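Local atomic coordinates of enoyl-CoA hydratase/carnithine racemase (Thermus thermophilus JL-18, PDB entry 6SL9), a protein that is the isomerase PaaG of phenylacetic acid catabolism, a crotonase-family enzyme that probably acts on coenzyme A thioesters and forms oxepin-CoA. Residues K96-G104 and L186-L197; A123-R134 and L159-E169. One frame throughout, in Å; residues are numbered along the deposited sequence.

Contact 1. Residues K96-G104 and L186-L197; sequences KPLVVAVNG and LMEEALSLAKEL
Val-99 of strand 98-102 points at helix 186-197, and the side chains it meets there are apolar. Its CG1, set opposite the backbone N (chi1 176°), faces the backbone oxygen Ala-190 O, while CG2 lies 3.6 Å from CD1 of Leu-197 and 4.0 Å from CB of Ala-194, with Leu-193 a little farther off. One valine thus spans two turns of helix through its two branches.

The small residues make the close approach possible. The methyl of Ala-190 points at that of Ala-101, CB to CB 3.8 Å; Ala-101 CB is flanked by Leu-186 CG at 3.9 Å and by the sulfur of Met-187, whose SD sits 4.0 Å from Ala-101 CB because the chain bends back at chi2 and chi3. At the other end the ring of Pro-97 and the side chain of Leu-197 lie alongside, pointing opposite ways, with Pro-97 CG 3.9 Å from Leu-197 CB.

Where the strand ends, the helix meets polar backbone with a methyl: Leu-186 CD2 rests against Val-102 O and Asn-103 CA, both at 3.7 Å. The Asn-103 amide is engaged elsewhere, its ND2 bonded to Ala-60 O and its OD1 to Gly-56 N. No hydrogen bond crosses between strand and helix.

The two axes run almost exactly antiparallel, 175° apart and 8.7 Å at closest approach. Leu-53 of strand 51-56 and Leu-121 of strand 119-123 flank Val-99, so the helix lies along a strand inside the main sheet, the layered alpha/beta packing of the crotonase fold.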
loop_
_atom_site.group_PDB
_atom_site.type_symbol
_atom_site.label_atom_id
_atom_site.label_comp_id
_atom_site.label_asym_id
_atom_site.label_seq_id
_atom_site.Cartn_x
_atom_site.Cartn_y
_atom_site.Cartn_z
ATOM N N LYS A 96 -16.040 3.594 -17.710
ATOM C CA LYS A 96 -15.162 3.642 -18.893
ATOM C C LYS A 96 -13.780 4.039 -18.389
ATOM O O LYS A 96 -13.667 4.771 -17.392
ATOM C CB LYS A 96 -15.713 4.601 -19.935
ATOM C CG LYS A 96 -17.098 4.194 -20.406
ATOM C CD LYS A 96 -17.789 5.131 -21.376
ATOM C CE LYS A 96 -19.180 4.634 -21.696
ATOM N NZ LYS A 96 -19.871 5.440 -22.723
ATOM N N PRO A 97 -12.721 3.605 -19.069
ATOM C CA PRO A 97 -11.375 3.963 -18.638
ATOM C C PRO A 97 -11.093 5.452 -18.899
ATOM O O PRO A 97 -11.525 6.009 -19.878
ATOM C CB PRO A 97 -10.483 3.098 -19.512
ATOM C CG PRO A 97 -11.300 2.808 -20.738
ATOM C CD PRO A 97 -12.708 2.663 -20.194
ATOM N N LEU A 98 -10.306 6.028 -18.002
ATOM C CA LEU A 98 -9.906 7.450 -18.030
ATOM C C LEU A 98 -8.397 7.548 -18.115
ATOM O O LEU A 98 -7.670 7.051 -17.257
ATOM C CB LEU A 98 -10.427 8.151 -16.770
ATOM C CG LEU A 98 -9.993 9.605 -16.571
ATOM C CD1 LEU A 98 -10.561 10.478 -17.662
ATOM C CD2 LEU A 98 -10.395 10.131 -15.203
ATOM N N VAL A 99 -7.946 8.245 -19.124
ATOM C CA VAL A 99 -6.530 8.616 -19.259
ATOM C C VAL A 99 -6.430 10.068 -18.838
ATOM O O VAL A 99 -7.257 10.889 -19.238
ATOM C CB VAL A 99 -6.051 8.440 -20.711
ATOM C CG1 VAL A 99 -4.636 8.910 -20.893
ATOM C CG2 VAL A 99 -6.178 7.000 -21.176
ATOM N N VAL A 100 -5.389 10.409 -18.050
ATOM C CA VAL A 100 -5.101 11.835 -17.714
ATOM C C VAL A 100 -3.775 12.211 -18.357
ATOM O O VAL A 100 -2.814 11.435 -18.213
ATOM C CB VAL A 100 -5.105 12.033 -16.197
ATOM C CG1 VAL A 100 -4.477 13.365 -15.813
ATOM C CG2 VAL A 100 -6.507 11.954 -15.668
ATOM N N ALA A 101 -3.721 13.372 -18.978
ATOM C CA ALA A 101 -2.504 13.941 -19.586
ATOM C C ALA A 101 -2.175 15.214 -18.811
ATOM O O ALA A 101 -2.832 16.248 -18.971
ATOM C CB ALA A 101 -2.719 14.201 -21.035
ATOM N N VAL A 102 -1.166 15.125 -17.938
ATOM C CA VAL A 102 -0.758 16.240 -17.061
ATOM C C VAL A 102 0.234 17.139 -17.820
ATOM O O VAL A 102 1.400 16.798 -17.963
ATOM C CB VAL A 102 -0.219 15.779 -15.714
ATOM C CG1 VAL A 102 0.024 16.965 -14.810
ATOM C CG2 VAL A 102 -1.176 14.814 -15.020
ATOM N N ASN A 103 -0.283 18.239 -18.366
ATOM C CA ASN A 103 0.452 19.136 -19.262
ATOM C C ASN A 103 1.258 20.189 -18.540
ATOM O O ASN A 103 2.106 20.829 -19.170
ATOM C CB ASN A 103 -0.518 19.787 -20.241
ATOM C CG ASN A 103 -1.595 20.554 -19.518
ATOM O OD1 ASN A 103 -2.438 19.950 -18.842
ATOM N ND2 ASN A 103 -1.520 21.886 -19.592
ATOM N N GLY A 104 1.046 20.370 -17.256
ATOM C CA GLY A 104 1.745 21.407 -16.478
ATOM C C GLY A 104 1.473 21.217 -15.008
ATOM O O GLY A 104 1.262 20.103 -14.546
ATOM N N LEU A 186 2.772 14.998 -25.788
ATOM C CA LEU A 186 1.921 14.470 -24.701
ATOM C C LEU A 186 0.537 14.152 -25.258
ATOM O O LEU A 186 0.052 13.053 -24.964
ATOM C CB LEU A 186 1.850 15.484 -23.561
ATOM C CG LEU A 186 0.820 15.115 -22.483
ATOM C CD1 LEU A 186 1.213 13.861 -21.735
ATOM C CD2 LEU A 186 0.620 16.228 -21.491
ATOM N N MET A 187 -0.125 15.074 -25.931
ATOM C CA MET A 187 -1.510 14.807 -26.368
ATOM C C MET A 187 -1.556 13.686 -27.413
ATOM O O MET A 187 -2.443 12.832 -27.321
ATOM C CB MET A 187 -2.220 16.078 -26.831
ATOM C CG MET A 187 -2.561 16.997 -25.650
ATOM S SD MET A 187 -3.632 16.194 -24.425
ATOM C CE MET A 187 -5.128 16.056 -25.418
ATOM N N GLU A 188 -0.586 13.622 -28.321
ATOM C CA GLU A 188 -0.535 12.513 -29.309
ATOM C C GLU A 188 -0.429 11.180 -28.575
ATOM O O GLU A 188 -1.154 10.233 -28.898
ATOM C CB GLU A 188 0.643 12.762 -30.265
ATOM C CG GLU A 188 0.735 11.758 -31.405
ATOM C CD GLU A 188 2.046 11.774 -32.185
ATOM O OE1 GLU A 188 2.334 10.764 -32.877
ATOM O OE2 GLU A 188 2.758 12.772 -32.100
ATOM N N GLU A 189 0.459 11.079 -27.615
ATOM C CA GLU A 189 0.679 9.798 -26.905
ATOM C C GLU A 189 -0.562 9.488 -26.047
ATOM O O GLU A 189 -0.967 8.312 -25.981
ATOM C CB GLU A 189 1.993 9.857 -26.088
ATOM C CG GLU A 189 3.230 9.951 -26.944
ATOM C CD GLU A 189 4.403 9.070 -26.657
ATOM O OE1 GLU A 189 5.496 9.433 -27.167
ATOM O OE2 GLU A 189 4.220 7.965 -26.094
ATOM N N ALA A 190 -1.103 10.470 -25.358
ATOM C CA ALA A 190 -2.238 10.206 -24.445
ATOM C C ALA A 190 -3.435 9.793 -25.300
ATOM O O ALA A 190 -4.190 8.905 -24.921
ATOM C CB ALA A 190 -2.537 11.439 -23.611
ATOM N N LEU A 191 -3.643 10.456 -26.438
ATOM C CA LEU A 191 -4.775 10.105 -27.326
ATOM C C LEU A 191 -4.583 8.699 -27.905
ATOM O O LEU A 191 -5.548 7.966 -28.021
ATOM C CB LEU A 191 -4.987 11.149 -28.404
ATOM C CG LEU A 191 -6.233 10.930 -29.221
ATOM C CD1 LEU A 191 -7.515 10.961 -28.401
ATOM C CD2 LEU A 191 -6.303 11.987 -30.299
ATOM N N SER A 192 -3.379 8.344 -28.308
ATOM C CA SER A 192 -3.107 6.988 -28.847
ATOM C C SER A 192 -3.493 5.966 -27.782
ATOM O O SER A 192 -4.133 4.944 -28.109
ATOM C CB SER A 192 -1.634 6.878 -29.225
ATOM O OG SER A 192 -1.375 5.584 -29.682
ATOM N N LEU A 193 -3.064 6.177 -26.533
ATOM C CA LEU A 193 -3.383 5.199 -25.469
ATOM C C LEU A 193 -4.907 5.171 -25.242
ATOM O O LEU A 193 -5.500 4.105 -25.130
ATOM C CB LEU A 193 -2.647 5.611 -24.192
ATOM C CG LEU A 193 -2.978 4.796 -22.936
ATOM C CD1 LEU A 193 -2.647 3.353 -23.157
ATOM C CD2 LEU A 193 -2.255 5.323 -21.718
ATOM N N ALA A 194 -5.561 6.315 -25.164
ATOM C CA ALA A 194 -7.019 6.370 -24.990
ATOM C C ALA A 194 -7.726 5.651 -26.130
ATOM O O ALA A 194 -8.699 4.949 -25.888
ATOM C CB ALA A 194 -7.467 7.798 -24.826
ATOM N N LYS A 195 -7.239 5.787 -27.364
ATOM C CA LYS A 195 -7.864 5.098 -28.511
ATOM C C LYS A 195 -7.694 3.588 -28.382
ATOM O O LYS A 195 -8.576 2.846 -28.781
ATOM C CB LYS A 195 -7.328 5.655 -29.824
ATOM C CG LYS A 195 -7.937 6.989 -30.216
ATOM C CD LYS A 195 -7.341 7.507 -31.521
ATOM C CE LYS A 195 -7.984 8.792 -31.983
ATOM N NZ LYS A 195 -7.558 9.180 -33.342
ATOM N N GLU A 196 -6.561 3.138 -27.876
ATOM C CA GLU A 196 -6.328 1.693 -27.664
ATOM C C GLU A 196 -7.322 1.218 -26.617
ATOM O O GLU A 196 -7.968 0.195 -26.809
ATOM C CB GLU A 196 -4.905 1.423 -27.186
ATOM C CG GLU A 196 -3.779 1.627 -28.184
ATOM C CD GLU A 196 -2.422 1.101 -27.727
ATOM O OE1 GLU A 196 -2.363 0.415 -26.663
ATOM O OE2 GLU A 196 -1.427 1.345 -28.461
ATOM N N LEU A 197 -7.473 1.971 -25.525
ATOM C CA LEU A 197 -8.447 1.587 -24.483
ATOM C C LEU A 197 -9.860 1.596 -25.032
ATOM O O LEU A 197 -10.656 0.801 -24.637
ATOM C CB LEU A 197 -8.311 2.492 -23.256
ATOM C CG LEU A 197 -6.989 2.330 -22.498
ATOM C CD1 LEU A 197 -6.743 3.513 -21.604
ATOM C CD2 LEU A 197 -7.001 1.044 -21.666
#

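Contact 2. Residues A123-R134 and L159-E169; sequences AVGASFTTAFVR and LLLLSPRLSAE
Thr-130 and Ser-163 face each other where an antiparallel beta pairing, in the small second sheet of this crotonase fold, runs into the C-terminal end of helix 153-162. Thr-130 OG1 donates to Leu-159 O over 2.7 Å, approaching 33° out of the carbonyl plane. With chi1 at 62° its OG1 sits between the backbone N and carbonyl carbon, and the Thr-130 side chain crosses that of Leu-160 at about a right angle, CG2 against CD2. A valine in place of Thr-130 would probably leave Leu-159 O without this direct donor and deprive water 3 of its hydroxyl acceptor.

Ser-163 turns its OG the other way, opposite its own N (chi1 -170°), to accept from Ala-131 N; its CB packs on Val-133 CG1. The extended Arg-134 chain passes alongside, presenting a guanidinium face to Ser-163 OG while NH2 makes a weak, bent bond of 2.8 Å to Ser-163 O. Water 4 lies in the guanidinium plane at its edge, joining NE to Leu-162 O.

Farther along, Phe-128 and Leu-166 form a hydrogen-bonded pair through both backbone N-H groups, their CB atoms 4.4 Å apart on one face. Leu-166 O also lies near the plane of the Phe-128 ring, at its edge. On the other face Arg-165 lays its guanidinium across Ser-127, whose CB stands 3.5 Å above the plane, offset toward the rim.

Beyond the strands the Ala-168 methyl presses on Ala-123 O at the type II turn 123-126. Water 1 sits beside it, donating to Ala-126 O at 2.6 Å and accepting from Ala-168 N.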
loop_
_atom_site.group_PDB
_atom_site.type_symbol
_atom_site.label_atom_id
_atom_site.label_comp_id
_atom_site.label_asym_id
_atom_site.label_seq_id
_atom_site.Cartn_x
_atom_site.Cartn_y
_atom_site.Cartn_z
ATOM N N ALA A 123 3.748 15.517 -19.195
ATOM C CA ALA A 123 4.758 16.195 -19.999
ATOM C C ALA A 123 6.012 16.382 -19.181
ATOM O O ALA A 123 5.940 16.730 -18.009
ATOM C CB ALA A 123 4.271 17.549 -20.435
ATOM N N VAL A 124 7.130 16.353 -19.872
ATOM C CA VAL A 124 8.377 16.915 -19.330
ATOM C C VAL A 124 8.025 18.372 -18.992
ATOM O O VAL A 124 7.495 19.106 -19.879
ATOM C CB VAL A 124 9.500 16.794 -20.384
ATOM C CG1 VAL A 124 10.701 17.608 -19.955
ATOM C CG2 VAL A 124 9.903 15.355 -20.683
ATOM N N GLY A 125 8.359 18.795 -17.806
ATOM C CA GLY A 125 8.070 20.153 -17.359
ATOM C C GLY A 125 6.894 20.219 -16.455
ATOM O O GLY A 125 6.757 21.243 -15.797
ATOM N N ALA A 126 6.003 19.218 -16.499
ATOM C CA ALA A 126 4.837 19.231 -15.604
ATOM C C ALA A 126 5.329 19.051 -14.168
ATOM O O ALA A 126 6.442 18.598 -13.951
ATOM C CB ALA A 126 3.840 18.165 -15.984
ATOM N N SER A 127 4.460 19.262 -13.193
ATOM C CA SER A 127 4.859 19.135 -11.785
ATOM C C SER A 127 3.645 18.817 -10.964
ATOM O O SER A 127 2.523 19.080 -11.357
ATOM C CB SER A 127 5.570 20.361 -11.353
ATOM O OG SER A 127 4.745 21.486 -11.433
ATOM N N PHE A 128 3.922 18.260 -9.795
ATOM C CA PHE A 128 2.874 17.890 -8.837
ATOM C C PHE A 128 3.228 18.454 -7.471
ATOM O O PHE A 128 4.354 18.215 -6.981
ATOM C CB PHE A 128 2.770 16.359 -8.704
ATOM C CG PHE A 128 2.363 15.669 -9.978
ATOM C CD1 PHE A 128 3.284 15.425 -10.983
ATOM C CD2 PHE A 128 1.041 15.317 -10.178
ATOM C CE1 PHE A 128 2.875 14.857 -12.178
ATOM C CE2 PHE A 128 0.651 14.698 -11.360
ATOM C CZ PHE A 128 1.579 14.474 -12.341
ATOM N N THR A 129 2.295 19.146 -6.843
ATOM C CA THR A 129 2.542 19.700 -5.488
ATOM C C THR A 129 1.245 19.496 -4.682
ATOM O O THR A 129 0.199 19.935 -5.126
ATOM C CB THR A 129 2.967 21.168 -5.589
ATOM O OG1 THR A 129 4.015 21.420 -6.534
ATOM C CG2 THR A 129 3.417 21.547 -4.197
ATOM N N THR A 130 1.335 18.880 -3.524
ATOM C CA THR A 130 0.090 18.654 -2.774
ATOM C C THR A 130 -0.536 19.984 -2.382
ATOM O O THR A 130 -1.762 20.102 -2.433
ATOM C CB THR A 130 0.318 17.712 -1.582
ATOM O OG1 THR A 130 1.254 18.356 -0.684
ATOM C CG2 THR A 130 0.777 16.326 -1.991
ATOM N N ALA A 131 0.256 20.960 -1.956
ATOM C CA ALA A 131 -0.109 22.383 -1.781
ATOM C C ALA A 131 -1.009 22.721 -0.598
ATOM O O ALA A 131 -0.840 23.812 -0.036
ATOM C CB ALA A 131 -0.734 22.940 -3.060
ATOM N N PHE A 132 -1.963 21.865 -0.250
ATOM C CA PHE A 132 -2.968 22.200 0.784
ATOM C C PHE A 132 -2.288 22.712 2.057
ATOM O O PHE A 132 -2.778 23.712 2.655
ATOM C CB PHE A 132 -3.819 20.970 1.131
ATOM C CG PHE A 132 -4.746 20.575 0.008
ATOM C CD1 PHE A 132 -5.951 21.204 -0.133
ATOM C CD2 PHE A 132 -4.452 19.503 -0.835
ATOM C CE1 PHE A 132 -6.837 20.825 -1.101
ATOM C CE2 PHE A 132 -5.365 19.105 -1.809
ATOM C CZ PHE A 132 -6.532 19.781 -1.926
ATOM N N VAL A 133 -1.237 22.061 2.510
ATOM C CA VAL A 133 -0.616 22.415 3.805
ATOM C C VAL A 133 -0.056 23.839 3.777
ATOM O O VAL A 133 0.050 24.461 4.843
ATOM C CB VAL A 133 0.447 21.388 4.222
ATOM C CG1 VAL A 133 1.722 21.517 3.420
ATOM C CG2 VAL A 133 0.768 21.443 5.664
ATOM N N ARG A 134 0.305 24.356 2.587
ATOM C CA ARG A 134 0.907 25.688 2.495
ATOM C C ARG A 134 -0.099 26.773 2.806
ATOM O O ARG A 134 0.298 27.862 3.186
ATOM C CB ARG A 134 1.508 25.922 1.123
ATOM C CG ARG A 134 2.652 24.993 0.761
ATOM C CD ARG A 134 3.276 25.400 -0.536
ATOM N NE ARG A 134 4.400 24.558 -0.951
ATOM C CZ ARG A 134 4.919 24.586 -2.210
ATOM N NH1 ARG A 134 4.369 25.337 -3.147
ATOM N NH2 ARG A 134 5.974 23.880 -2.548
ATOM N N LEU A 159 5.130 13.990 1.166
ATOM C CA LEU A 159 4.531 14.831 0.125
ATOM C C LEU A 159 3.471 15.723 0.747
ATOM O O LEU A 159 3.319 16.848 0.287
ATOM C CB LEU A 159 3.945 13.979 -0.991
ATOM C CG LEU A 159 4.918 13.563 -2.079
ATOM C CD1 LEU A 159 6.381 13.330 -1.798
ATOM C CD2 LEU A 159 4.246 12.566 -2.974
ATOM N N LEU A 160 2.677 15.203 1.668
ATOM C CA LEU A 160 1.592 15.994 2.242
ATOM C C LEU A 160 2.082 16.984 3.292
ATOM O O LEU A 160 1.602 18.151 3.317
ATOM C CB LEU A 160 0.531 15.051 2.833
ATOM C CG LEU A 160 -0.268 14.288 1.804
ATOM C CD1 LEU A 160 -1.008 13.168 2.494
ATOM C CD2 LEU A 160 -1.244 15.194 1.056
ATOM N N LEU A 161 2.972 16.567 4.168
ATOM C CA LEU A 161 3.380 17.419 5.296
ATOM C C LEU A 161 4.363 18.490 4.839
ATOM O O LEU A 161 4.264 19.627 5.361
ATOM C CB LEU A 161 3.938 16.568 6.437
ATOM C CG LEU A 161 2.945 15.572 7.060
ATOM C CD1 LEU A 161 3.681 14.672 8.039
ATOM C CD2 LEU A 161 1.749 16.238 7.717
ATOM N N LEU A 162 5.232 18.193 3.882
ATOM C CA LEU A 162 6.223 19.177 3.458
ATOM C C LEU A 162 5.861 19.851 2.129
ATOM O O LEU A 162 6.505 20.818 1.787
ATOM C CB LEU A 162 7.583 18.488 3.366
ATOM C CG LEU A 162 8.094 17.902 4.683
ATOM C CD1 LEU A 162 9.460 17.271 4.491
ATOM C CD2 LEU A 162 8.108 18.967 5.782
ATOM N N SER A 163 4.922 19.304 1.357
ATOM C CA SER A 163 4.487 19.875 0.060
ATOM C C SER A 163 5.659 20.261 -0.842
ATOM O O SER A 163 5.665 21.360 -1.377
ATOM C CB SER A 163 3.524 21.028 0.271
ATOM O OG SER A 163 2.923 21.456 -0.928
ATOM N N PRO A 164 6.613 19.362 -1.111
ATOM C CA PRO A 164 7.599 19.617 -2.144
ATOM C C PRO A 164 6.933 19.679 -3.515
ATOM O O PRO A 164 5.876 19.092 -3.747
ATOM C CB PRO A 164 8.522 18.398 -2.047
ATOM C CG PRO A 164 7.611 17.308 -1.578
ATOM C CD PRO A 164 6.737 17.995 -0.564
ATOM N N ARG A 165 7.592 20.354 -4.430
ATOM C CA ARG A 165 7.215 20.337 -5.845
ATOM C C ARG A 165 7.943 19.171 -6.469
ATOM O O ARG A 165 9.159 19.111 -6.415
ATOM C CB ARG A 165 7.687 21.616 -6.534
ATOM C CG ARG A 165 7.493 21.563 -8.049
ATOM C CD ARG A 165 8.324 22.658 -8.665
ATOM N NE ARG A 165 8.135 22.717 -10.101
ATOM C CZ ARG A 165 8.769 21.984 -11.021
ATOM N NH1 ARG A 165 8.526 22.197 -12.309
ATOM N NH2 ARG A 165 9.594 21.009 -10.672
ATOM N N LEU A 166 7.208 18.281 -7.083
ATOM C CA LEU A 166 7.776 17.124 -7.777
ATOM C C LEU A 166 7.794 17.361 -9.283
ATOM O O LEU A 166 6.785 17.716 -9.880
ATOM C CB LEU A 166 6.938 15.901 -7.490
ATOM C CG LEU A 166 6.676 15.605 -6.036
ATOM C CD1 LEU A 166 5.835 14.378 -5.905
ATOM C CD2 LEU A 166 7.962 15.410 -5.344
ATOM N N SER A 167 8.922 17.070 -9.900
ATOM C CA SER A 167 9.066 17.037 -11.369
ATOM C C SER A 167 8.298 15.840 -11.938
ATOM O O SER A 167 7.914 14.884 -11.231
ATOM C CB SER A 167 10.501 16.961 -11.746
ATOM O OG SER A 167 10.974 15.696 -11.401
ATOM N N ALA A 168 8.123 15.852 -13.249
ATOM C CA ALA A 168 7.473 14.716 -13.939
ATOM C C ALA A 168 8.293 13.450 -13.672
ATOM O O ALA A 168 7.710 12.376 -13.481
ATOM C CB ALA A 168 7.393 15.023 -15.405
ATOM N N GLU A 169 9.611 13.566 -13.755
ATOM C CA GLU A 169 10.473 12.376 -13.586
ATOM C C GLU A 169 10.374 11.826 -12.160
ATOM O O GLU A 169 10.336 10.588 -11.945
ATOM C CB GLU A 169 11.909 12.702 -14.001
ATOM C CG GLU A 169 12.039 13.168 -15.463
ATOM C CD GLU A 169 11.776 14.641 -15.803
ATOM O OE1 GLU A 169 11.969 14.974 -16.990
ATOM O OE2 GLU A 169 11.388 15.437 -14.918
HETATM O O HOH W 1 8.899 18.202 -14.767
HETATM O O HOH W 2 3.844 17.571 -2.716
HETATM O O HOH W 3 -0.353 19.407 1.474
HETATM O O HOH W 4 5.916 23.509 0.895
#

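Contact 1 is a buried, largely apolar interface on the main sheet; contact 2, about 21 Å away between centres, is buried along much of its length but edged by exposed arginines and a glutamate. Contact 1 lays a helix on a strand without a cross-segment hydrogen bond, whereas contact 2 depends on backbone pairing, hydroxyls and bridging waters. They share no element, yet they meet: Val-102 O is a probable hydrogen-bond partner of Ala-123 N, and Val-102 CG1 packs on Phe-128 CZ. Neighbouring subunits reach both, with Leu-162 of the second subunit on Leu-197, and Tyr-205 of the third on Val-133.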